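Local coordinates for protein aminotransferase TlmJ (Streptoalloteichus hindustanus, PDB 5UID) that is probably a pyridoxal-phosphate-dependent aminotransferase of the DegT/DnrJ/EryC1 family, transferring amino groups in natural-product biosynthesis, at residues E16-A21 / G255-R260; R23-S28 / N248-S253; V178-F183 / G195-R200. All blocks are in the same frame, centred on the assembly; numbering follows the deposited sequence.

Interaction 1 of 3, residues E16-A21 / G255-R260; sequences EAELAA and GSVQLR. With SO4 (sulfate ion), chain I.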
loop_
_atom_site.group_PDB
_atom_site.type_symbol
_atom_site.label_atom_id
_atom_site.label_comp_id
_atom_site.label_asym_id
_atom_site.label_seq_id
_atom_site.Cartn_x
_atom_site.Cartn_y
_atom_site.Cartn_z
ATOM N N GLU A 16 5.385 0.642 -24.313
ATOM C CA GLU A 16 4.143 0.316 -25.010
ATOM C C GLU A 16 3.560 -1.013 -24.542
ATOM O O GLU A 16 2.337 -1.140 -24.403
ATOM C CB GLU A 16 4.379 0.292 -26.520
ATOM C CG GLU A 16 4.629 1.661 -27.133
ATOM C CD GLU A 16 3.407 2.564 -27.092
ATOM O OE1 GLU A 16 2.283 2.054 -26.892
ATOM O OE2 GLU A 16 3.572 3.790 -27.265
ATOM N N ALA A 17 4.409 -2.015 -24.303
ATOM C CA ALA A 17 3.900 -3.316 -23.878
ATOM C C ALA A 17 3.233 -3.227 -22.511
ATOM O O ALA A 17 2.187 -3.844 -22.282
ATOM C CB ALA A 17 5.028 -4.348 -23.865
ATOM N N GLU A 18 3.821 -2.456 -21.591
ATOM C CA GLU A 18 3.190 -2.251 -20.291
ATOM C C GLU A 18 1.920 -1.417 -20.419
ATOM O O GLU A 18 0.942 -1.649 -19.698
ATOM C CB GLU A 18 4.174 -1.589 -19.325
ATOM C CG GLU A 18 5.328 -2.479 -18.867
ATOM C CD GLU A 18 6.452 -2.594 -19.890
ATOM O OE1 GLU A 18 6.374 -1.943 -20.952
ATOM O OE2 GLU A 18 7.420 -3.341 -19.624
ATOM N N LEU A 19 1.917 -0.440 -21.331
ATOM C CA LEU A 19 0.718 0.366 -21.549
ATOM C C LEU A 19 -0.422 -0.480 -22.100
ATOM O O LEU A 19 -1.576 -0.317 -21.690
ATOM C CB LEU A 19 1.021 1.522 -22.501
ATOM C CG LEU A 19 1.735 2.744 -21.928
ATOM C CD1 LEU A 19 2.200 3.652 -23.056
ATOM C CD2 LEU A 19 0.822 3.495 -20.963
ATOM N N ALA A 20 -0.116 -1.384 -23.033
ATOM C CA ALA A 20 -1.155 -2.232 -23.609
ATOM C C ALA A 20 -1.790 -3.118 -22.546
ATOM O O ALA A 20 -2.999 -3.374 -22.584
ATOM C CB ALA A 20 -0.577 -3.076 -24.745
ATOM N N ALA A 21 -0.992 -3.593 -21.586
ATOM C CA ALA A 21 -1.550 -4.364 -20.479
ATOM C C ALA A 21 -2.491 -3.507 -19.642
ATOM O O ALA A 21 -3.598 -3.937 -19.298
ATOM C CB ALA A 21 -0.425 -4.939 -19.615
ATOM N N GLY A 255 3.287 -6.321 -14.011
ATOM C CA GLY A 255 4.307 -7.233 -13.514
ATOM C C GLY A 255 4.581 -8.394 -14.451
ATOM O O GLY A 255 5.733 -8.790 -14.645
ATOM N N SER A 256 3.526 -8.965 -15.038
ATOM C CA SER A 256 3.721 -10.062 -15.978
ATOM C C SER A 256 4.523 -9.609 -17.191
ATOM O O SER A 256 5.343 -10.367 -17.721
ATOM C CB SER A 256 2.371 -10.638 -16.407
ATOM O OG SER A 256 1.776 -11.375 -15.356
ATOM N N VAL A 257 4.304 -8.372 -17.642
ATOM C CA VAL A 257 5.068 -7.850 -18.771
ATOM C C VAL A 257 6.518 -7.619 -18.365
ATOM O O VAL A 257 7.449 -8.007 -19.082
ATOM C CB VAL A 257 4.417 -6.564 -19.313
ATOM C CG1 VAL A 257 5.272 -5.964 -20.419
ATOM C CG2 VAL A 257 3.009 -6.847 -19.819
ATOM N N GLN A 258 6.732 -6.992 -17.206
ATOM C CA GLN A 258 8.092 -6.738 -16.737
ATOM C C GLN A 258 8.841 -8.040 -16.478
ATOM O O GLN A 258 10.052 -8.126 -16.719
ATOM C CB GLN A 258 8.060 -5.879 -15.472
ATOM C CG GLN A 258 7.634 -4.440 -15.705
ATOM C CD GLN A 258 8.797 -3.537 -16.065
ATOM O OE1 GLN A 258 9.741 -3.382 -15.288
ATOM N NE2 GLN A 258 8.738 -2.937 -17.250
ATOM N N LEU A 259 8.139 -9.063 -15.988
ATOM C CA LEU A 259 8.789 -10.344 -15.723
ATOM C C LEU A 259 9.305 -10.981 -17.009
ATOM O O LEU A 259 10.409 -11.537 -17.034
ATOM C CB LEU A 259 7.822 -11.281 -15.001
ATOM C CG LEU A 259 8.377 -12.642 -14.581
ATOM C CD1 LEU A 259 9.657 -12.470 -13.775
ATOM C CD2 LEU A 259 7.340 -13.417 -13.786
ATOM N N ARG A 260 8.525 -10.904 -18.092
ATOM C CA ARG A 260 8.988 -11.447 -19.367
ATOM C C ARG A 260 10.188 -10.679 -19.903
ATOM O O ARG A 260 11.028 -11.256 -20.606
ATOM C CB ARG A 260 7.856 -11.438 -20.394
ATOM C CG ARG A 260 6.817 -12.524 -20.185
ATOM C CD ARG A 260 5.803 -12.543 -21.318
ATOM N NE ARG A 260 4.872 -11.419 -21.253
ATOM C CZ ARG A 260 3.692 -11.463 -20.642
ATOM N NH1 ARG A 260 3.294 -12.576 -20.040
ATOM N NH2 ARG A 260 2.907 -10.393 -20.634
HETATM S S SO4 I . 8.888 0.849 -25.578
HETATM O O1 SO4 I . 9.206 0.326 -24.252
HETATM O O2 SO4 I . 8.575 -0.260 -26.473
HETATM O O3 SO4 I . 10.038 1.582 -26.099
HETATM O O4 SO4 I . 7.740 1.748 -25.497
#
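Val257 and Gln258 meet Ala17, Glu18 and Ala21 where two nearly antiparallel helices pack, their short axes 9.2 Å apart at 153°. The pair illustrates how a shallow alanine face can be filled by one branched residue from the partner helix. Val257 points both methyls at helix 16-28: CG1 reaches Ala17 CB at 3.8 Å, while CG2 rests against Ala21 CB, one turn further along, at 3.9 Å. With CG1 trans to the backbone N (chi1 176°), each methyl serves a different alanine. CG1 also lies against the carboxylate of Glu18, 3.5 Å from OE2.

Glu18 sets out along the flank of its helix and bends at chi2 (79°), which swings the carboxylate across to the amide of Gln258. The two side chains meet roughly at right angles. Gln258 NE2 donates nearly within its own amide plane but arrives from above the carboxylate plane; the bond to OE2 is short, and bent at the hydrogen. The same oxygen forms a salt bridge with Arg261, and OE1 takes the backbone N of Gly15. A leucine in place of Glu18 would probably leave Arg261 without its charge partner and Gln258 NE2 with one acceptor fewer. At the start of helix 16-28 a sulfate ion, probably from the crystallisation liquor, takes the backbone N-H of Glu16, whose carboxylate pairs with Arg23 of the second subunit. Gln258, buried, is held at both ends of its amide: OE1 accepts from Val190 N, while NE2 serves both Thr13 O and Glu18 OE2, the latter at 2.7 Å.

Interaction 2 of 3, residues R23-S28 / N248-S253; sequences REVFAS and NDVAAS. With PLP (pyridoxal-5'-phosphate), chain J.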
loop_
_atom_site.group_PDB
_atom_site.type_symbol
_atom_site.label_atom_id
_atom_site.label_comp_id
_atom_site.label_asym_id
_atom_site.label_seq_id
_atom_site.Cartn_x
_atom_site.Cartn_y
_atom_site.Cartn_z
ATOM N N ARG A 23 -4.083 -0.910 -20.658
ATOM C CA ARG A 23 -5.240 -0.589 -21.488
ATOM C C ARG A 23 -6.318 -1.660 -21.377
ATOM O O ARG A 23 -7.497 -1.350 -21.167
ATOM C CB ARG A 23 -4.807 -0.413 -22.945
ATOM C CG ARG A 23 -5.926 0.053 -23.869
ATOM C CD ARG A 23 -5.492 0.082 -25.329
ATOM N NE ARG A 23 -4.338 0.949 -25.555
ATOM C CZ ARG A 23 -3.143 0.520 -25.951
ATOM N NH1 ARG A 23 -2.943 -0.772 -26.175
ATOM N NH2 ARG A 23 -2.149 1.383 -26.131
ATOM N N GLU A 24 -5.936 -2.934 -21.510
ATOM C CA GLU A 24 -6.944 -3.990 -21.481
ATOM C C GLU A 24 -7.484 -4.220 -20.074
ATOM O O GLU A 24 -8.632 -4.650 -19.919
ATOM C CB GLU A 24 -6.381 -5.285 -22.074
ATOM C CG GLU A 24 -5.247 -5.930 -21.303
ATOM C CD GLU A 24 -4.694 -7.155 -22.015
ATOM O OE1 GLU A 24 -4.541 -7.107 -23.255
ATOM O OE2 GLU A 24 -4.425 -8.169 -21.338
ATOM N N VAL A 25 -6.689 -3.933 -19.040
ATOM C CA VAL A 25 -7.222 -3.957 -17.682
ATOM C C VAL A 25 -8.262 -2.856 -17.501
ATOM O O VAL A 25 -9.330 -3.085 -16.919
ATOM C CB VAL A 25 -6.084 -3.840 -16.650
ATOM C CG1 VAL A 25 -6.650 -3.732 -15.245
ATOM C CG2 VAL A 25 -5.164 -5.039 -16.747
ATOM N N PHE A 26 -7.972 -1.649 -17.996
ATOM C CA PHE A 26 -8.953 -0.567 -17.938
ATOM C C PHE A 26 -10.240 -0.949 -18.657
ATOM O O PHE A 26 -11.342 -0.693 -18.157
ATOM C CB PHE A 26 -8.376 0.714 -18.547
ATOM C CG PHE A 26 -7.395 1.434 -17.661
ATOM C CD1 PHE A 26 -7.068 0.937 -16.409
ATOM C CD2 PHE A 26 -6.809 2.614 -18.080
ATOM C CE1 PHE A 26 -6.167 1.601 -15.601
ATOM C CE2 PHE A 26 -5.910 3.285 -17.276
ATOM C CZ PHE A 26 -5.590 2.779 -16.033
ATOM N N ALA A 27 -10.119 -1.565 -19.835
ATOM C CA ALA A 27 -11.303 -1.933 -20.606
ATOM C C ALA A 27 -12.113 -3.028 -19.922
ATOM O O ALA A 27 -13.343 -3.053 -20.048
ATOM C CB ALA A 27 -10.895 -2.373 -22.011
ATOM N N SER A 28 -11.453 -3.934 -19.197
ATOM C CA SER A 28 -12.167 -5.019 -18.533
ATOM C C SER A 28 -13.043 -4.526 -17.390
ATOM O O SER A 28 -13.983 -5.225 -16.999
ATOM C CB SER A 28 -11.182 -6.053 -17.994
ATOM O OG SER A 28 -10.579 -5.587 -16.798
ATOM N N ASN A 248 -3.156 -4.824 -6.883
ATOM C CA ASN A 248 -4.302 -4.791 -7.780
ATOM C C ASN A 248 -3.905 -5.347 -9.143
ATOM O O ASN A 248 -2.723 -5.553 -9.439
ATOM C CB ASN A 248 -4.874 -3.371 -7.908
ATOM C CG ASN A 248 -3.846 -2.365 -8.395
ATOM O OD1 ASN A 248 -3.431 -2.395 -9.554
ATOM N ND2 ASN A 248 -3.448 -1.454 -7.515
ATOM N N ASP A 249 -4.920 -5.595 -9.979
ATOM C CA ASP A 249 -4.687 -6.212 -11.280
ATOM C C ASP A 249 -4.019 -5.269 -12.270
ATOM O O ASP A 249 -3.448 -5.736 -13.260
ATOM C CB ASP A 249 -6.002 -6.726 -11.877
ATOM C CG ASP A 249 -6.302 -8.162 -11.479
ATOM O OD1 ASP A 249 -5.663 -8.668 -10.533
ATOM O OD2 ASP A 249 -7.168 -8.790 -12.125
ATOM N N VAL A 250 -4.085 -3.957 -12.043
ATOM C CA VAL A 250 -3.353 -3.037 -12.905
ATOM C C VAL A 250 -1.854 -3.226 -12.714
ATOM O O VAL A 250 -1.103 -3.409 -13.680
ATOM C CB VAL A 250 -3.784 -1.585 -12.638
ATOM C CG1 VAL A 250 -3.227 -0.665 -13.709
ATOM C CG2 VAL A 250 -5.296 -1.487 -12.584
ATOM N N ALA A 251 -1.403 -3.211 -11.459
ATOM C CA ALA A 251 0.007 -3.446 -11.175
ATOM C C ALA A 251 0.419 -4.863 -11.557
ATOM O O ALA A 251 1.519 -5.075 -12.079
ATOM C CB ALA A 251 0.292 -3.185 -9.696
ATOM N N ALA A 252 -0.454 -5.843 -11.310
ATOM C CA ALA A 252 -0.118 -7.228 -11.619
ATOM C C ALA A 252 0.061 -7.438 -13.118
ATOM O O ALA A 252 0.959 -8.175 -13.544
ATOM C CB ALA A 252 -1.193 -8.166 -11.069
ATOM N N SER A 253 -0.783 -6.802 -13.936
ATOM C CA SER A 253 -0.649 -6.956 -15.382
ATOM C C SER A 253 0.650 -6.337 -15.882
ATOM O O SER A 253 1.277 -6.858 -16.811
ATOM C CB SER A 253 -1.849 -6.337 -16.097
ATOM O OG SER A 253 -1.819 -4.923 -16.030
HETATM N N1 PLP J . -2.138 1.572 -11.077
HETATM C C2 PLP J . -0.824 1.339 -11.415
HETATM C C2A PLP J . -0.425 1.238 -12.855
HETATM C C3 PLP J . 0.140 1.202 -10.425
HETATM O O3 PLP J . 1.440 0.970 -10.787
HETATM C C4 PLP J . -0.200 1.283 -9.079
HETATM C C4A PLP J . 0.691 0.524 -8.132
HETATM O O4A PLP J . 0.270 -0.403 -7.440
HETATM C C5 PLP J . -1.536 1.517 -8.747
HETATM C C6 PLP J . -2.489 1.659 -9.748
HETATM C C5A PLP J . -1.994 1.636 -7.307
HETATM O O4P PLP J . -1.100 2.427 -6.554
#
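Val25 and Val250 both turn CG1 trans to the backbone N (chi1 175° and -169°), which leaves CG2 of each beside its own N. The result is a meshing of unlike branches: Val25 CG1 meets Val250 CG2 at 3.7 Å, the two side chains running obliquely past each other. Val25 CG2 drops instead towards Ser253, 3.4 Å from its OG. That hydroxyl lies between the backbone N and the carbonyl carbon of its own residue (chi1 71°), where it turns back to donate to Val250 O one turn earlier; its polar end is thereby satisfied within the helix, although a methyl packs on it. Phe26 crosses Val250 at about a right angle and brings CE1 to CG1 at 4.2 Å, a looser contact than the valine pair.

The general lesson is that a residue can serve two surfaces at once. Val250 CG1 touches both Phe26 and a bound pyridoxal-5'-phosphate, approaching the ligand's C2A methyl at 3.5 Å, while CG2 meets Val25. Beside it, Ala251 CB comes 3.6 Å from O4A of the ligand. Asn248 stands at the N-cap: OD1 accepts from Ala251 N at 2.9 Å, and this bond helps to fix the amide so that ND2 packs by the ligand's C5A. ND2 also donates to Asp193 of the second subunit, which places the pocket at the subunit interface.

Asp249, whose backbone carbonyl lies near Val25 CG2, has its carboxylate bound by Thr37 OG1 and by the backbone N atoms of Gly34 and Arg36, which ties helix 249-280 to the start of helix 35-48. The nearly antiparallel helix 16-28 is joined to it by the Glu24-Arg36 salt bridge and by Arg36 packing on Val25, while Leu31 of the preceding loop covers Phe26 and Val250.

Interaction 3 of 3, residues V178-F183 / G195-R200; sequences VGVWSF and GMLCFR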
loop_
_atom_site.group_PDB
_atom_site.type_symbol
_atom_site.label_atom_id
_atom_site.label_comp_id
_atom_site.label_asym_id
_atom_site.label_seq_id
_atom_site.Cartn_x
_atom_site.Cartn_y
_atom_site.Cartn_z
ATOM N N VAL A 178 11.126 -17.232 4.584
ATOM C CA VAL A 178 10.286 -16.234 3.935
ATOM C C VAL A 178 11.150 -15.402 2.997
ATOM O O VAL A 178 12.287 -15.049 3.331
ATOM C CB VAL A 178 9.573 -15.326 4.960
ATOM C CG1 VAL A 178 8.651 -14.339 4.251
ATOM C CG2 VAL A 178 8.791 -16.159 5.978
ATOM N N GLY A 179 10.614 -15.099 1.823
ATOM C CA GLY A 179 11.244 -14.172 0.894
ATOM C C GLY A 179 10.301 -13.027 0.573
ATOM O O GLY A 179 9.090 -13.226 0.465
ATOM N N VAL A 180 10.862 -11.826 0.441
ATOM C CA VAL A 180 10.099 -10.628 0.111
ATOM C C VAL A 180 10.787 -9.913 -1.044
ATOM O O VAL A 180 12.018 -9.794 -1.068
ATOM C CB VAL A 180 9.956 -9.679 1.322
ATOM C CG1 VAL A 180 8.776 -8.744 1.122
ATOM C CG2 VAL A 180 9.814 -10.465 2.625
ATOM N N TRP A 181 9.993 -9.438 -1.999
ATOM C CA TRP A 181 10.492 -8.712 -3.157
ATOM C C TRP A 181 9.822 -7.349 -3.247
ATOM O O TRP A 181 8.720 -7.140 -2.733
ATOM C CB TRP A 181 10.243 -9.486 -4.459
ATOM C CG TRP A 181 11.093 -10.704 -4.615
ATOM C CD1 TRP A 181 12.213 -10.829 -5.381
ATOM C CD2 TRP A 181 10.891 -11.975 -3.990
ATOM N NE1 TRP A 181 12.723 -12.099 -5.271
ATOM C CE2 TRP A 181 11.929 -12.824 -4.423
ATOM C CE3 TRP A 181 9.932 -12.477 -3.105
ATOM C CZ2 TRP A 181 12.037 -14.145 -3.999
ATOM C CZ3 TRP A 181 10.041 -13.786 -2.687
ATOM C CH2 TRP A 181 11.086 -14.606 -3.133
ATOM N N SER A 182 10.498 -6.421 -3.922
ATOM C CA SER A 182 9.975 -5.086 -4.171
ATOM C C SER A 182 9.855 -4.843 -5.666
ATOM O O SER A 182 10.752 -5.193 -6.438
ATOM C CB SER A 182 10.863 -3.999 -3.567
ATOM O OG SER A 182 10.421 -2.716 -3.994
ATOM N N PHE A 183 8.743 -4.227 -6.066
ATOM C CA PHE A 183 8.532 -3.804 -7.442
ATOM C C PHE A 183 8.317 -2.295 -7.517
ATOM O O PHE A 183 7.608 -1.804 -8.399
ATOM C CB PHE A 183 7.353 -4.555 -8.063
ATOM C CG PHE A 183 7.438 -6.056 -7.917
ATOM C CD1 PHE A 183 8.619 -6.732 -8.190
ATOM C CD2 PHE A 183 6.337 -6.786 -7.498
ATOM C CE1 PHE A 183 8.698 -8.113 -8.054
ATOM C CE2 PHE A 183 6.408 -8.167 -7.361
ATOM C CZ PHE A 183 7.591 -8.831 -7.640
ATOM N N GLY A 195 4.638 -5.630 -4.195
ATOM C CA GLY A 195 5.460 -6.523 -3.410
ATOM C C GLY A 195 5.075 -7.966 -3.661
ATOM O O GLY A 195 4.060 -8.264 -4.298
HETATM N N MSE A 196 5.903 -8.859 -3.140
HETATM C CA MSE A 196 5.644 -10.283 -3.258
HETATM C C MSE A 196 6.230 -11.022 -2.067
HETATM O O MSE A 196 7.326 -10.709 -1.607
HETATM C CB MSE A 196 6.222 -10.831 -4.563
HETATM C CG MSE A 196 5.783 -12.250 -4.884
HETATM SE SE MSE A 196 3.963 -12.369 -5.588
HETATM C CE MSE A 196 4.289 -11.619 -7.356
ATOM N N LEU A 197 5.485 -12.000 -1.563
ATOM C CA LEU A 197 5.933 -12.853 -0.474
ATOM C C LEU A 197 6.060 -14.287 -0.968
ATOM O O LEU A 197 5.262 -14.742 -1.791
ATOM C CB LEU A 197 4.961 -12.797 0.705
ATOM C CG LEU A 197 5.008 -11.546 1.577
ATOM C CD1 LEU A 197 3.808 -11.513 2.501
ATOM C CD2 LEU A 197 6.301 -11.522 2.374
ATOM N N CYS A 198 7.070 -14.994 -0.466
ATOM C CA CYS A 198 7.230 -16.417 -0.731
ATOM C C CYS A 198 7.504 -17.128 0.584
ATOM O O CYS A 198 8.439 -16.767 1.306
ATOM C CB CYS A 198 8.363 -16.685 -1.727
ATOM S SG CYS A 198 8.576 -18.435 -2.141
ATOM N N PHE A 199 6.690 -18.132 0.890
ATOM C CA PHE A 199 6.793 -18.874 2.137
ATOM C C PHE A 199 7.193 -20.312 1.855
ATOM O O PHE A 199 6.667 -20.944 0.934
ATOM C CB PHE A 199 5.469 -18.850 2.906
ATOM C CG PHE A 199 5.051 -17.480 3.345
ATOM C CD1 PHE A 199 4.294 -16.674 2.514
ATOM C CD2 PHE A 199 5.416 -16.999 4.592
ATOM C CE1 PHE A 199 3.909 -15.411 2.917
ATOM C CE2 PHE A 199 5.033 -15.736 5.001
ATOM C CZ PHE A 199 4.280 -14.941 4.163
ATOM N N ARG A 200 8.132 -20.825 2.649
ATOM C CA ARG A 200 8.446 -22.246 2.577
ATOM C C ARG A 200 7.271 -23.082 3.067
ATOM O O ARG A 200 7.002 -24.165 2.535
ATOM C CB ARG A 200 9.703 -22.541 3.392
ATOM C CG ARG A 200 10.571 -23.653 2.828
ATOM C CD ARG A 200 12.002 -23.169 2.672
ATOM N NE ARG A 200 12.955 -23.970 3.432
ATOM C CZ ARG A 200 14.056 -24.505 2.916
ATOM N NH1 ARG A 200 14.351 -24.311 1.639
ATOM N NH2 ARG A 200 14.869 -25.225 3.679
#
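Cys198 O takes one hydrogen bond from strand 178-182, from Gly179 N at 2.8 Å, in the carbonyl plane, and a CA-H...O contact from Val178, whose CA lies 3.3 Å away. Such paired N-H and CA-H contacts recur along an antiparallel ladder. Here the ladder belongs to the seven-stranded mixed sheet of the large domain, as in fold type I aminotransferases, and Gly179 returns the bond by accepting from Cys198 N. One step on, Met196 O takes Trp181 N at 3.0 Å and touches the edge of the indole at CE3, whereas the reverse bond, Met196 N to Trp181 O, is weak.

The face of Val178, Val180, Leu197 and Phe199 is mostly apolar, with neighbours side by side: Val180 CG2 meets Leu197 CD2 at 3.7 Å, and Val178 CG2 comes equally near Phe199 CD2. It ends at Ser182, whose OG is hydrogen-bonded to the phosphate of the cofactor-bearing residue at 187. Helices 61-72 and 202-212 cover this side. On the other, Trp181 has CG trans to its carbonyl carbon (chi1 -71°), and its six-membered ring lies over Gly179, where a side chain would collide with CH2. Phe183 packs CE2 on Met196 CB, the two side chains crossing obliquely; Phe44 of helix 35-48 meets both Trp181 and Phe183 edge-to-face. The indole ends against the other strand, with CZ3 in edge contact with Cys198 CB at 3.5 Å.

Interactions 1 and 2 are successive stations along one helix pair, 16-28 with 249-280, and they touch where Ala21 CB packs on Ser253 O. Both are largely buried and border the second subunit, but interaction 1 has an exposed edge and a side-chain hydrogen bond to a carboxylate between its segments, whereas interaction 2 has no hydrogen bond between its segments, meets by van der Waals packing and keeps its polar bonds within each helix or for other neighbours. Interaction 3, whose centre is about 20 Å from that of interaction 1, is wholly buried nearer the chain's centre. There the backbone carries the polar bonding, and no other chain reaches it. Its loop is nested within those closed by the helix contacts.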